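Local atomic coordinates of acyl-homoserine-lactone synthase (PDB entry 6WNS), a protein that catalyses the synthesis of acyl-homoserine lactone quorum-sensing signals, using coenzyme A-linked acyl groups and, as is usual for its family, probably S-adenosylmethionine. Residues Y27-K32 and R105-P110; D48-E53 and G70-P75; A122-C127 and Y193-A198; S142-T147 and G172-L177. All blocks are in the same frame, centred on the assembly; numbering follows the deposited sequence.

Contact 1: residues Y27-K32 and R105-P110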
loop_
_atom_site.group_PDB
_atom_site.type_symbol
_atom_site.label_atom_id
_atom_site.label_comp_id
_atom_site.label_asym_id
_atom_site.label_seq_id
_atom_site.Cartn_x
_atom_site.Cartn_y
_atom_site.Cartn_z
ATOM N N TYR A 27 12.275 -4.844 7.837
ATOM C CA TYR A 27 13.576 -5.547 7.789
ATOM C C TYR A 27 13.324 -7.039 7.554
ATOM O O TYR A 27 13.905 -7.590 6.613
ATOM C CB TYR A 27 14.388 -5.310 9.054
ATOM C CG TYR A 27 15.450 -6.327 9.236
ATOM C CD1 TYR A 27 16.651 -6.150 8.587
ATOM C CD2 TYR A 27 15.257 -7.487 9.982
ATOM C CE1 TYR A 27 17.674 -7.054 8.713
ATOM C CE2 TYR A 27 16.282 -8.414 10.128
ATOM C CZ TYR A 27 17.483 -8.201 9.465
ATOM O OH TYR A 27 18.556 -9.038 9.544
ATOM N N ASP A 28 12.400 -7.637 8.296
ATOM C CA ASP A 28 12.114 -9.100 8.157
ATOM C C ASP A 28 11.647 -9.411 6.731
ATOM O O ASP A 28 12.077 -10.435 6.151
ATOM C CB ASP A 28 11.099 -9.567 9.180
ATOM C CG ASP A 28 11.546 -9.419 10.625
ATOM O OD1 ASP A 28 12.733 -9.519 10.900
ATOM O OD2 ASP A 28 10.684 -9.152 11.464
ATOM N N ILE A 29 10.831 -8.562 6.142
ATOM C CA ILE A 29 10.145 -8.823 4.860
ATOM C C ILE A 29 11.063 -8.476 3.707
ATOM O O ILE A 29 11.163 -9.283 2.761
ATOM C CB ILE A 29 8.865 -7.997 4.763
ATOM C CG1 ILE A 29 7.776 -8.531 5.680
ATOM C CG2 ILE A 29 8.377 -7.876 3.315
ATOM C CD1 ILE A 29 6.608 -7.575 5.752
ATOM N N TYR A 30 11.640 -7.276 3.725
ATOM C CA TYR A 30 12.273 -6.695 2.521
ATOM C C TYR A 30 13.760 -6.980 2.529
ATOM O O TYR A 30 14.313 -7.127 1.398
ATOM C CB TYR A 30 11.993 -5.187 2.384
ATOM C CG TYR A 30 10.542 -4.912 2.151
ATOM C CD1 TYR A 30 9.700 -4.592 3.200
ATOM C CD2 TYR A 30 9.979 -5.069 0.887
ATOM C CE1 TYR A 30 8.351 -4.371 2.987
ATOM C CE2 TYR A 30 8.617 -4.885 0.665
ATOM C CZ TYR A 30 7.801 -4.561 1.728
ATOM O OH TYR A 30 6.476 -4.363 1.513
ATOM N N VAL A 31 14.435 -6.850 3.687
ATOM C CA VAL A 31 15.917 -6.999 3.698
ATOM C C VAL A 31 16.226 -8.500 3.791
ATOM O O VAL A 31 17.100 -8.929 2.970
ATOM C CB VAL A 31 16.603 -6.157 4.788
ATOM C CG1 VAL A 31 18.065 -6.513 4.994
ATOM C CG2 VAL A 31 16.454 -4.663 4.408
ATOM N N LYS A 32 15.547 -9.233 4.706
ATOM C CA LYS A 32 15.932 -10.609 5.110
ATOM C C LYS A 32 15.565 -11.527 3.938
ATOM O O LYS A 32 16.276 -12.513 3.699
ATOM C CB LYS A 32 15.325 -10.946 6.484
ATOM C CG LYS A 32 16.112 -11.887 7.372
ATOM C CD LYS A 32 15.407 -12.265 8.673
ATOM C CE LYS A 32 14.454 -13.439 8.518
ATOM N NZ LYS A 32 13.125 -13.137 9.113
ATOM N N ARG A 105 4.420 -0.808 -0.672
ATOM C CA ARG A 105 4.654 -1.603 0.560
ATOM C C ARG A 105 3.365 -2.280 1.031
ATOM O O ARG A 105 3.054 -2.196 2.191
ATOM C CB ARG A 105 5.346 -0.695 1.564
ATOM C CG ARG A 105 6.633 -0.122 0.988
ATOM C CD ARG A 105 7.591 -1.032 0.212
ATOM N NE ARG A 105 8.890 -0.361 0.049
ATOM C CZ ARG A 105 9.881 -0.485 0.925
ATOM N NH1 ARG A 105 9.866 -1.490 1.785
ATOM N NH2 ARG A 105 10.998 0.194 0.757
ATOM N N PHE A 106 2.650 -2.941 0.127
ATOM C CA PHE A 106 1.538 -3.818 0.520
ATOM C C PHE A 106 2.135 -5.095 1.079
ATOM O O PHE A 106 3.005 -5.667 0.413
ATOM C CB PHE A 106 0.655 -4.175 -0.664
ATOM C CG PHE A 106 -0.355 -5.241 -0.350
ATOM C CD1 PHE A 106 -1.528 -4.929 0.324
ATOM C CD2 PHE A 106 -0.118 -6.556 -0.721
ATOM C CE1 PHE A 106 -2.483 -5.918 0.551
ATOM C CE2 PHE A 106 -1.055 -7.545 -0.463
ATOM C CZ PHE A 106 -2.241 -7.214 0.156
ATOM N N PHE A 107 1.794 -5.462 2.290
ATOM C CA PHE A 107 2.198 -6.791 2.802
ATOM C C PHE A 107 1.110 -7.359 3.708
ATOM O O PHE A 107 0.370 -6.611 4.393
ATOM C CB PHE A 107 3.513 -6.674 3.572
ATOM C CG PHE A 107 3.359 -5.864 4.826
ATOM C CD1 PHE A 107 3.262 -4.483 4.779
ATOM C CD2 PHE A 107 3.218 -6.492 6.048
ATOM C CE1 PHE A 107 3.083 -3.749 5.937
ATOM C CE2 PHE A 107 3.101 -5.749 7.212
ATOM C CZ PHE A 107 3.040 -4.386 7.158
ATOM N N VAL A 108 1.124 -8.673 3.758
ATOM C CA VAL A 108 0.373 -9.495 4.712
ATOM C C VAL A 108 1.363 -10.443 5.375
ATOM O O VAL A 108 2.168 -11.198 4.669
ATOM C CB VAL A 108 -0.737 -10.273 3.971
ATOM C CG1 VAL A 108 -1.608 -11.050 4.934
ATOM C CG2 VAL A 108 -1.564 -9.342 3.092
ATOM N N MET A 109 1.280 -10.483 6.691
ATOM C CA MET A 109 2.184 -11.343 7.461
ATOM C C MET A 109 1.727 -12.779 7.210
ATOM O O MET A 109 0.577 -13.029 6.843
ATOM C CB MET A 109 2.199 -10.954 8.944
ATOM C CG MET A 109 2.589 -9.523 9.142
ATOM S SD MET A 109 4.328 -9.273 8.632
ATOM C CE MET A 109 5.193 -10.173 9.928
ATOM N N PRO A 110 2.675 -13.735 7.220
ATOM C CA PRO A 110 2.315 -15.150 7.205
ATOM C C PRO A 110 1.257 -15.494 8.281
ATOM O O PRO A 110 0.261 -16.124 7.898
ATOM C CB PRO A 110 3.671 -15.876 7.370
ATOM C CG PRO A 110 4.703 -14.807 7.723
ATOM C CD PRO A 110 4.131 -13.497 7.231
HETATM O O HOH W 1 5.378 -4.762 -0.644
#
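I29 drives its CD1 methyl against F107, reaching F107 CD2 at 3.6 Å, the two side chains crossing at about a right angle. The same methyl also meets the sulfur of M109, with I29 CD1 to M109 SD at 4.0 Å. With CG1 anti to its own carbonyl carbon (chi1 -73°), I29 sends that branch to the strand, while its other methyl, CG2, lies under the centre of the Y30 ring. Y30 comes next, and its opposite face takes R105: NH1 of R105 sits 3.3 Å above the plane of the Y30 ring, over its centre. The cation-pi geometry is nearly axial, R105 CZ standing 4.4 Å from the Y30 centroid and 2° off the normal. The two planes are 63° apart, so the guanidinium points an edge into the ring instead of stacking flat. A salt bridge to E46 holds the same nitrogen, R105 NH1. At the far end of the tyrosine, a water in the ring plane lies 2.5 Å from Y30 OH and donates to F106 O at 2.8 Å. The ring is thus held on both faces and at its hydroxyl. Helix 16-31 packs here on one side of the sheet, while F106 and V108 of the strand meet helix 121-135 on the other, the layered helix-sheet-helix arrangement of the acetyltransferase-like (GNAT) fold.

Contact 2: residues D48-E53 and G70-P75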
loop_
_atom_site.group_PDB
_atom_site.type_symbol
_atom_site.label_atom_id
_atom_site.label_comp_id
_atom_site.label_asym_id
_atom_site.label_seq_id
_atom_site.Cartn_x
_atom_site.Cartn_y
_atom_site.Cartn_z
ATOM N N ASP A 48 13.146 3.775 3.458
ATOM C CA ASP A 48 13.534 4.324 2.152
ATOM C C ASP A 48 13.284 5.830 2.118
ATOM O O ASP A 48 12.911 6.476 3.138
ATOM C CB ASP A 48 12.877 3.544 1.016
ATOM C CG ASP A 48 11.410 3.844 0.800
ATOM O OD1 ASP A 48 10.910 4.786 1.463
ATOM O OD2 ASP A 48 10.780 3.041 0.061
ATOM N N ALA A 49 13.559 6.427 0.963
ATOM C CA ALA A 49 13.495 7.899 0.824
ATOM C C ALA A 49 12.078 8.410 1.057
ATOM O O ALA A 49 11.911 9.621 1.232
ATOM C CB ALA A 49 13.996 8.239 -0.565
ATOM N N PHE A 50 11.067 7.558 0.979
ATOM C CA PHE A 50 9.659 7.970 1.025
ATOM C C PHE A 50 9.083 7.866 2.414
ATOM O O PHE A 50 7.927 8.332 2.645
ATOM C CB PHE A 50 8.835 7.184 0.014
ATOM C CG PHE A 50 9.486 7.215 -1.349
ATOM C CD1 PHE A 50 9.716 8.426 -2.023
ATOM C CD2 PHE A 50 9.863 6.039 -1.972
ATOM C CE1 PHE A 50 10.330 8.434 -3.282
ATOM C CE2 PHE A 50 10.512 6.061 -3.195
ATOM C CZ PHE A 50 10.689 7.253 -3.879
ATOM N N ASP A 51 9.870 7.354 3.362
ATOM C CA ASP A 51 9.433 7.321 4.769
ATOM C C ASP A 51 9.812 8.658 5.394
ATOM O O ASP A 51 10.883 8.735 6.013
ATOM C CB ASP A 51 10.083 6.111 5.478
ATOM C CG ASP A 51 9.620 4.783 4.977
ATOM O OD1 ASP A 51 10.446 4.041 4.387
ATOM O OD2 ASP A 51 8.381 4.545 5.055
ATOM N N ASN A 52 8.970 9.693 5.270
ATOM C CA ASN A 52 9.192 11.019 5.870
ATOM C C ASN A 52 7.840 11.518 6.372
ATOM O O ASN A 52 6.877 10.736 6.405
ATOM C CB ASN A 52 9.904 11.940 4.873
ATOM C CG ASN A 52 9.052 12.275 3.661
ATOM O OD1 ASN A 52 7.825 12.036 3.673
ATOM N ND2 ASN A 52 9.670 12.952 2.690
ATOM N N GLU A 53 7.768 12.787 6.671
ATOM C CA GLU A 53 6.613 13.452 7.294
ATOM C C GLU A 53 5.402 13.418 6.359
ATOM O O GLU A 53 4.304 13.626 6.876
ATOM C CB GLU A 53 6.935 14.896 7.705
ATOM C CG GLU A 53 7.194 15.820 6.533
ATOM C CD GLU A 53 8.637 15.923 6.071
ATOM O OE1 GLU A 53 9.467 14.932 6.261
ATOM O OE2 GLU A 53 8.971 17.033 5.543
ATOM N N GLY A 70 -0.334 -4.494 5.974
ATOM C CA GLY A 70 -0.427 -3.036 5.829
ATOM C C GLY A 70 -0.079 -2.527 4.472
ATOM O O GLY A 70 -0.021 -3.326 3.532
ATOM N N SER A 71 0.059 -1.195 4.397
ATOM C CA SER A 71 0.401 -0.484 3.154
ATOM C C SER A 71 0.818 0.930 3.493
ATOM O O SER A 71 0.629 1.343 4.637
ATOM C CB SER A 71 -0.741 -0.578 2.159
ATOM O OG SER A 71 -1.932 -0.828 2.830
ATOM N N ARG A 72 1.354 1.611 2.507
ATOM C CA ARG A 72 1.862 2.986 2.624
ATOM C C ARG A 72 1.305 3.789 1.463
ATOM O O ARG A 72 1.104 3.226 0.374
ATOM C CB ARG A 72 3.375 3.036 2.570
ATOM C CG ARG A 72 3.993 4.405 2.718
ATOM C CD ARG A 72 5.510 4.254 2.705
ATOM N NE ARG A 72 6.113 3.738 1.467
ATOM C CZ ARG A 72 7.398 3.786 1.225
ATOM N NH1 ARG A 72 8.200 4.277 2.172
ATOM N NH2 ARG A 72 7.905 3.373 0.059
ATOM N N LEU A 73 0.903 4.994 1.788
ATOM C CA LEU A 73 0.461 5.987 0.784
ATOM C C LEU A 73 1.369 7.201 0.899
ATOM O O LEU A 73 1.578 7.746 2.055
ATOM C CB LEU A 73 -0.980 6.362 1.082
ATOM C CG LEU A 73 -2.025 5.325 0.709
ATOM C CD1 LEU A 73 -3.386 5.738 1.230
ATOM C CD2 LEU A 73 -2.067 5.094 -0.794
ATOM N N VAL A 74 1.735 7.716 -0.267
ATOM C CA VAL A 74 2.514 8.968 -0.422
ATOM C C VAL A 74 1.807 9.918 -1.386
ATOM O O VAL A 74 1.384 9.497 -2.461
ATOM C CB VAL A 74 3.902 8.566 -0.924
ATOM C CG1 VAL A 74 4.795 9.756 -1.186
ATOM C CG2 VAL A 74 4.576 7.640 0.073
ATOM N N PRO A 75 1.706 11.224 -1.077
ATOM C CA PRO A 75 1.066 12.171 -1.999
ATOM C C PRO A 75 1.799 12.169 -3.354
ATOM O O PRO A 75 3.037 12.216 -3.418
ATOM C CB PRO A 75 1.157 13.528 -1.273
ATOM C CG PRO A 75 1.891 13.335 -0.007
ATOM C CD PRO A 75 2.317 11.880 0.084
#
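D48 and R72 meet end-on, each carboxylate oxygen taking one guanidinium nitrogen. R72 NH1 donates to D48 OD1 at 2.8 Å with an N-H...O angle of 166°, and R72 NH2 donates to D48 OD2 at 2.9 Å on the syn lone pair. D48 OD1 has a second donor on the opposite face of the carboxylate: F50 N, at 2.8 Å, which closes an Asx turn within the type I turn D48-D51. D48 OD2 also receives R105 NH2. The remaining nitrogen of R72, NE, is taken by T104 OG1, so the group is anchored from strand 100-108 as well. Charged side chains thus form a network at this face of the GNAT-type sheet, joining the loop before strand 56-60 to strand 69-75. D51 adds a weak, bent bond, R72 NH1 to D51 OD2 at 2.9 Å and 136°; that oxygen is held more firmly by Y57 OH. D51 OD1 uses its anti lone pair for D48 N at 2.9 Å and also pairs with R26. Although D48 OD1 and D51 OD1 stand only 3.1 Å apart, the surrounding arginines probably offset the repulsion of these two acceptors. F50 CB rests over the guanidinium face, 3.7 Å from R72 NH1, and also touches V74 CG2 at 4.3 Å.

Contact 3: residues A122-C127 and Y193-A198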
loop_
_atom_site.group_PDB
_atom_site.type_symbol
_atom_site.label_atom_id
_atom_site.label_comp_id
_atom_site.label_asym_id
_atom_site.label_seq_id
_atom_site.Cartn_x
_atom_site.Cartn_y
_atom_site.Cartn_z
ATOM N N ALA A 122 -5.686 -10.048 4.242
ATOM C CA ALA A 122 -5.444 -9.367 2.959
ATOM C C ALA A 122 -6.677 -8.501 2.690
ATOM O O ALA A 122 -6.529 -7.315 2.448
ATOM C CB ALA A 122 -5.160 -10.339 1.847
ATOM N N GLY A 123 -7.859 -9.116 2.724
ATOM C CA GLY A 123 -9.151 -8.404 2.566
ATOM C C GLY A 123 -9.194 -7.084 3.386
ATOM O O GLY A 123 -9.445 -5.937 2.779
ATOM N N PHE A 124 -8.940 -7.292 4.721
ATOM C CA PHE A 124 -8.966 -6.223 5.773
ATOM C C PHE A 124 -8.036 -5.089 5.346
ATOM O O PHE A 124 -8.414 -3.909 5.493
ATOM C CB PHE A 124 -8.510 -6.720 7.149
ATOM C CG PHE A 124 -9.606 -7.269 8.020
ATOM C CD1 PHE A 124 -10.179 -6.478 9.007
ATOM C CD2 PHE A 124 -10.023 -8.584 7.886
ATOM C CE1 PHE A 124 -11.176 -6.986 9.817
ATOM C CE2 PHE A 124 -11.030 -9.083 8.692
ATOM C CZ PHE A 124 -11.607 -8.281 9.653
ATOM N N VAL A 125 -6.841 -5.436 4.833
ATOM C CA VAL A 125 -5.836 -4.440 4.347
ATOM C C VAL A 125 -6.323 -3.771 3.055
ATOM O O VAL A 125 -6.232 -2.556 2.955
ATOM C CB VAL A 125 -4.462 -5.094 4.097
ATOM C CG1 VAL A 125 -3.480 -4.065 3.558
ATOM C CG2 VAL A 125 -3.923 -5.786 5.338
ATOM N N LEU A 126 -6.746 -4.551 2.060
ATOM C CA LEU A 126 -7.161 -3.963 0.762
ATOM C C LEU A 126 -8.422 -3.078 0.984
ATOM O O LEU A 126 -8.412 -1.886 0.684
ATOM C CB LEU A 126 -7.408 -5.127 -0.201
ATOM C CG LEU A 126 -6.170 -5.853 -0.738
ATOM C CD1 LEU A 126 -6.571 -7.113 -1.471
ATOM C CD2 LEU A 126 -5.404 -4.952 -1.701
ATOM N N CYS A 127 -9.467 -3.622 1.584
ATOM C CA CYS A 127 -10.669 -2.821 1.931
ATOM C C CYS A 127 -10.284 -1.575 2.758
ATOM O O CYS A 127 -10.861 -0.512 2.515
ATOM C CB CYS A 127 -11.663 -3.675 2.689
ATOM S SG CYS A 127 -13.303 -2.960 2.502
ATOM N N TYR A 193 -14.445 -11.022 0.483
ATOM C CA TYR A 193 -13.873 -11.548 1.749
ATOM C C TYR A 193 -14.924 -11.716 2.840
ATOM O O TYR A 193 -14.507 -12.060 3.984
ATOM C CB TYR A 193 -12.794 -10.611 2.279
ATOM C CG TYR A 193 -11.554 -10.656 1.445
ATOM C CD1 TYR A 193 -10.513 -11.503 1.777
ATOM C CD2 TYR A 193 -11.446 -9.892 0.299
ATOM C CE1 TYR A 193 -9.354 -11.544 1.017
ATOM C CE2 TYR A 193 -10.298 -9.921 -0.473
ATOM C CZ TYR A 193 -9.255 -10.757 -0.118
ATOM O OH TYR A 193 -8.130 -10.756 -0.879
ATOM N N GLY A 194 -16.197 -11.427 2.514
ATOM C CA GLY A 194 -17.343 -11.551 3.440
ATOM C C GLY A 194 -16.957 -11.209 4.869
ATOM O O GLY A 194 -16.948 -12.124 5.702
ATOM N N ILE A 195 -16.587 -9.959 5.167
ATOM C CA ILE A 195 -16.534 -9.523 6.592
ATOM C C ILE A 195 -17.406 -8.279 6.761
ATOM O O ILE A 195 -17.756 -7.603 5.743
ATOM C CB ILE A 195 -15.108 -9.366 7.139
ATOM C CG1 ILE A 195 -14.284 -8.377 6.310
ATOM C CG2 ILE A 195 -14.427 -10.731 7.276
ATOM C CD1 ILE A 195 -14.583 -6.944 6.650
ATOM N N SER A 196 -17.779 -8.041 8.016
ATOM C CA SER A 196 -18.969 -7.255 8.404
ATOM C C SER A 196 -18.573 -6.081 9.295
ATOM O O SER A 196 -18.887 -4.967 8.896
ATOM C CB SER A 196 -19.968 -8.111 9.109
ATOM O OG SER A 196 -19.883 -9.447 8.658
ATOM N N GLY A 197 -18.013 -6.330 10.488
ATOM C CA GLY A 197 -17.887 -5.302 11.542
ATOM C C GLY A 197 -17.269 -4.003 10.948
ATOM O O GLY A 197 -17.168 -3.817 9.623
ATOM N N ALA A 198 -16.946 -3.044 11.866
ATOM C CA ALA A 198 -16.101 -1.867 11.544
ATOM C C ALA A 198 -14.730 -2.368 11.102
ATOM O O ALA A 198 -14.297 -3.412 11.640
ATOM C CB ALA A 198 -15.993 -0.968 12.745
#
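The Y193 ring carries the backbone of G123 on one face: G123 CA lies 3.2 Å from the ring centroid and 3° off the normal, a nearly axial CH-pi contact. G123 N is over the same face, 3.3 Å from Y193 CE1. At the hydroxyl end of the ring, Y193 OH meets two aliphatic carbons, L126 CD1 at 4.0 Å and A122 CB at 4.1 Å. P120 and L156 also touch this tyrosine. The second flat group, the F124 ring, has I195 CD1 over one face, while its CE2 atom approaches I195 CG2 at 4.0 Å. In I195, CG1 stands between the backbone N and the carbonyl carbon (chi1 57°), and this carries the ethyl branch over the phenylalanine.

The two anchors sit on either side of G194 in sequence. Helix 183-192 ends in a Schellman motif in which G194, with phi of 35°, is the first residue to leave helical geometry; the chain then turns so that the CB of I195, like that of Y193, points to helix 121-135. G123 has no side chain, and this is what lets the tyrosine face come down on the helix backbone. The C-terminal tail is thereby laid against the opening turns of helix 121-135, which itself lies against the sheet. No hydrogen bond or salt bridge crosses between the segments, so the attachment rests on shape, dispersion and the weak CH-pi polarity, with little directional bonding of its own.

Contact 4: residues S142-T147 and G172-L177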
loop_
_atom_site.group_PDB
_atom_site.type_symbol
_atom_site.label_atom_id
_atom_site.label_comp_id
_atom_site.label_asym_id
_atom_site.label_seq_id
_atom_site.Cartn_x
_atom_site.Cartn_y
_atom_site.Cartn_z
ATOM N N SER A 142 -2.227 5.592 -7.329
ATOM C CA SER A 142 -1.264 5.097 -8.343
ATOM C C SER A 142 -0.410 4.007 -7.698
ATOM O O SER A 142 -0.257 4.047 -6.453
ATOM C CB SER A 142 -0.436 6.180 -8.957
ATOM O OG SER A 142 0.373 6.820 -8.004
ATOM N N VAL A 143 0.062 3.033 -8.486
ATOM C CA VAL A 143 0.860 1.900 -7.920
ATOM C C VAL A 143 1.687 1.257 -9.025
ATOM O O VAL A 143 1.257 1.157 -10.205
ATOM C CB VAL A 143 -0.070 0.896 -7.220
ATOM C CG1 VAL A 143 -1.025 0.233 -8.230
ATOM C CG2 VAL A 143 0.650 -0.162 -6.407
ATOM N N VAL A 144 2.833 0.771 -8.621
ATOM C CA VAL A 144 3.738 -0.093 -9.412
ATOM C C VAL A 144 3.620 -1.474 -8.758
ATOM O O VAL A 144 3.834 -1.566 -7.504
ATOM C CB VAL A 144 5.190 0.438 -9.337
ATOM C CG1 VAL A 144 6.128 -0.487 -10.132
ATOM C CG2 VAL A 144 5.329 1.896 -9.790
ATOM N N CYS A 145 3.147 -2.453 -9.489
ATOM C CA CYS A 145 2.865 -3.788 -8.938
ATOM C C CYS A 145 3.211 -4.837 -10.000
ATOM O O CYS A 145 3.489 -4.487 -11.218
ATOM C CB CYS A 145 1.426 -3.892 -8.465
ATOM S SG CYS A 145 0.318 -3.570 -9.850
ATOM N N GLU A 146 3.318 -6.078 -9.527
ATOM C CA GLU A 146 3.521 -7.237 -10.406
ATOM C C GLU A 146 2.346 -7.303 -11.397
ATOM O O GLU A 146 1.231 -6.961 -11.009
ATOM C CB GLU A 146 3.665 -8.491 -9.564
ATOM C CG GLU A 146 5.059 -8.511 -8.986
ATOM C CD GLU A 146 5.627 -9.858 -8.556
ATOM O OE1 GLU A 146 6.143 -10.615 -9.412
ATOM O OE2 GLU A 146 5.654 -10.055 -7.338
ATOM N N THR A 147 2.625 -7.781 -12.601
ATOM C CA THR A 147 1.645 -7.805 -13.712
ATOM C C THR A 147 0.492 -8.758 -13.412
ATOM O O THR A 147 -0.452 -8.660 -14.146
ATOM C CB THR A 147 2.295 -8.135 -15.053
ATOM O OG1 THR A 147 3.068 -9.316 -14.800
ATOM C CG2 THR A 147 3.206 -7.049 -15.577
ATOM N N GLY A 172 10.684 -10.910 -12.301
ATOM C CA GLY A 172 9.335 -10.432 -12.040
ATOM C C GLY A 172 8.970 -9.405 -13.094
ATOM O O GLY A 172 9.847 -8.594 -13.459
ATOM N N ASP A 173 7.749 -9.427 -13.560
ATOM C CA ASP A 173 7.244 -8.350 -14.451
ATOM C C ASP A 173 6.386 -7.357 -13.641
ATOM O O ASP A 173 5.537 -7.763 -12.813
ATOM C CB ASP A 173 6.474 -8.919 -15.643
ATOM C CG ASP A 173 7.268 -9.888 -16.487
ATOM O OD1 ASP A 173 8.518 -9.912 -16.367
ATOM O OD2 ASP A 173 6.636 -10.670 -17.195
ATOM N N ILE A 174 6.531 -6.072 -13.940
ATOM C CA ILE A 174 5.812 -5.025 -13.203
ATOM C C ILE A 174 5.119 -4.095 -14.189
ATOM O O ILE A 174 5.429 -4.141 -15.410
ATOM C CB ILE A 174 6.767 -4.274 -12.267
ATOM C CG1 ILE A 174 7.897 -3.549 -13.001
ATOM C CG2 ILE A 174 7.319 -5.259 -11.224
ATOM C CD1 ILE A 174 8.655 -2.520 -12.109
ATOM N N ILE A 175 4.202 -3.311 -13.641
ATOM C CA ILE A 175 3.316 -2.410 -14.439
ATOM C C ILE A 175 2.796 -1.311 -13.507
ATOM O O ILE A 175 2.764 -1.492 -12.258
ATOM C CB ILE A 175 2.216 -3.206 -15.156
ATOM C CG1 ILE A 175 1.497 -2.362 -16.231
ATOM C CG2 ILE A 175 1.243 -3.840 -14.160
ATOM C CD1 ILE A 175 1.022 -3.166 -17.417
ATOM N N ALA A 176 2.552 -0.131 -14.065
ATOM C CA ALA A 176 1.921 1.006 -13.379
ATOM C C ALA A 176 0.407 1.036 -13.629
ATOM O O ALA A 176 -0.058 0.891 -14.823
ATOM C CB ALA A 176 2.619 2.249 -13.836
ATOM N N LEU A 177 -0.360 1.260 -12.559
ATOM C CA LEU A 177 -1.850 1.319 -12.568
ATOM C C LEU A 177 -2.339 2.621 -11.931
ATOM O O LEU A 177 -1.667 3.124 -10.987
ATOM C CB LEU A 177 -2.320 0.174 -11.679
ATOM C CG LEU A 177 -2.550 -1.195 -12.293
ATOM C CD1 LEU A 177 -1.809 -1.459 -13.593
ATOM C CD2 LEU A 177 -2.275 -2.208 -11.240
HETATM O O HOH W 2 4.262 -10.245 -17.290
#
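Two neighbouring strands of the central sheet, 140-146 and 174-180, run antiparallel here, their short axes 4.6 Å apart and at 150°. V143 and L177 form a hydrogen-bonded pair, with V143 N to L177 O at 3.0 Å and L177 N to V143 O at 2.9 Å. C145 and I175 form the next: I175 N reaches C145 O at 2.8 Å, nearly along the C=O axis, and C145 N returns a bond to I175 O. Between and beyond them, V144 with A176 and E146 with I174 are non-hydrogen-bonded pairs. Past the strand end, T147 N still donates to D173 O at 2.9 Å, but from 40° above the carbonyl plane, a sign that the regular ladder is giving way.

The side chains sort by face. V143 and L177 lie side by side, V143 CG1 touching L177 CB at 3.7 Å, on the face that also carries C145 and I175. On the other, V144 and A176 meet M82 of helix 81-84, and V144 CG1 reaches I174 CD1 at 3.8 Å. T147 CG2 packs against I175 CB at 4.0 Å. Since strand 140-146 runs parallel to 100-108 on its other side, it passes from parallel to antiparallel pairing, as the fifth strand does in the GNAT fold.

In the fold
From the N terminus, helix 16-31 supplies the first half of contact 1, which stays open for 72 residues. Contact 2 opens and closes within that span, joining the 48-53 loop to strand 69-75, before strand 100-108 completes contact 1. The two are coupled directly, through the charges of R105 and D48 and through adjacent strands, where F107 lies beside G70. Contact 3 begins afterwards on helix 121-135, which covers the other side of the sheet, and closes at the C-terminal tail; contact 4 falls within its loop, pairing strands 140-146 and 174-180. No loops cross. Contacts 1, 2 and 4 all involve the one sheet, whereas contact 3 secures the tail to a helix covering it.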